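Local structure of glycosyl hydrolase, family 31/fibronectin type III domain protein (Clostridium perfringens, 4UAP) at residues G80-N83 and I84-K88. The protein carries a family 32 carbohydrate-binding module, a beta-sandwich domain that binds N-acetylgalactosamine and holds a calcium ion. Sequence-based numbering, arbitrary orientation.
Sequences GTIN and IAAMK
N83 and A86 close a type I beta turn. The chain runs without a break from G80-N83 into I84-K88, with I84 and A85 as the two corner residues. A86 N donates to N83 O at 3.0 Å. A second bond comes from the N83 side chain, whose OD1 accepts A85 N at 2.9 Å with an N-H...O angle of 163°. The A85 N-H lies well out of the plane of that carbonyl. The side-chain amide reaches forward to the second corner residue, in an Asx turn that shares its first residue with the beta turn and overlaps it. The extended first torsion of N83 (chi1 -178°) carries the amide along the turn, and the twist about CB-CG (chi2 -104°) turns OD1 to the A85 N-H. A85 CB also lies 3.4 Å from N83 OD1. At the other end of the amide, ND2 bonds to N77 OD1, so both ends are held and its rotation is fixed. I82 CG1 presses on A86 CB at 3.4 Å, a tight carbon contact. I82 CD1 reaches on to M87 O, 3.9 Å away. The turn shapes part of the sugar site: the A85 side chain touches the bound N-acetylgalactosamine and also packs on R75, another pocket residue. This loop follows strand 64-74 and leads into strand 87-96, where M87 packs on I72 and N74 of the former and on A130 of strand 125-133.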
# COMPACT_ATOMS: atom_id res chain seq x y z
N GLY A 80 -6.18 9.92 -16.30
CA GLY A 80 -6.30 8.48 -16.19
C GLY A 80 -5.02 7.68 -16.37
O GLY A 80 -5.03 6.45 -16.21
N THR A 81 -3.92 8.34 -16.69
CA THR A 81 -2.63 7.66 -16.75
C THR A 81 -2.04 7.57 -15.34
O THR A 81 -2.34 8.40 -14.48
CB THR A 81 -1.63 8.37 -17.67
OG1 THR A 81 -1.43 9.71 -17.19
CG2 THR A 81 -2.16 8.42 -19.12
N ILE A 82 -1.20 6.57 -15.09
CA ILE A 82 -0.61 6.39 -13.76
C ILE A 82 0.52 7.41 -13.54
O ILE A 82 1.36 7.65 -14.42
CB ILE A 82 -0.09 4.96 -13.57
CG1 ILE A 82 0.20 4.68 -12.10
CG2 ILE A 82 1.14 4.70 -14.46
CD1 ILE A 82 0.21 3.19 -11.76
N ASN A 83 0.53 8.04 -12.36
CA ASN A 83 1.52 9.07 -12.08
C ASN A 83 2.91 8.48 -11.90
O ASN A 83 3.06 7.33 -11.50
CB ASN A 83 1.12 9.88 -10.83
CG ASN A 83 2.10 11.01 -10.53
OD1 ASN A 83 2.91 10.91 -9.61
ND2 ASN A 83 2.03 12.09 -11.31
N ILE A 84 3.93 9.27 -12.20
CA ILE A 84 5.31 8.82 -12.11
C ILE A 84 5.72 8.39 -10.67
O ILE A 84 6.62 7.57 -10.49
CB ILE A 84 6.25 9.94 -12.63
CG1 ILE A 84 7.65 9.40 -12.90
CG2 ILE A 84 6.26 11.12 -11.68
CD1 ILE A 84 8.60 10.45 -13.49
N ALA A 85 5.04 8.93 -9.65
CA ALA A 85 5.38 8.57 -8.27
C ALA A 85 4.65 7.32 -7.79
O ALA A 85 4.93 6.82 -6.70
CB ALA A 85 5.09 9.75 -7.34
N ALA A 86 3.72 6.81 -8.59
CA ALA A 86 2.94 5.63 -8.21
C ALA A 86 3.75 4.33 -8.14
O ALA A 86 4.83 4.20 -8.73
CB ALA A 86 1.75 5.46 -9.16
N MET A 87 3.20 3.37 -7.41
CA MET A 87 3.75 2.02 -7.32
C MET A 87 3.81 1.36 -8.71
O MET A 87 2.90 1.52 -9.53
CB MET A 87 2.91 1.19 -6.35
CG MET A 87 3.63 -0.02 -5.72
SD MET A 87 2.64 -0.74 -4.37
CE MET A 87 1.13 -1.14 -5.24
N LYS A 88 4.88 0.61 -8.97
CA LYS A 88 5.05 -0.11 -10.22
C LYS A 88 5.09 -1.62 -9.99
O LYS A 88 4.71 -2.40 -10.85
CB LYS A 88 6.34 0.32 -10.92
CG LYS A 88 6.53 -0.32 -12.30
CD LYS A 88 7.83 0.11 -12.97
CE LYS A 88 7.88 -0.37 -14.41
NZ LYS A 88 9.19 -0.06 -15.07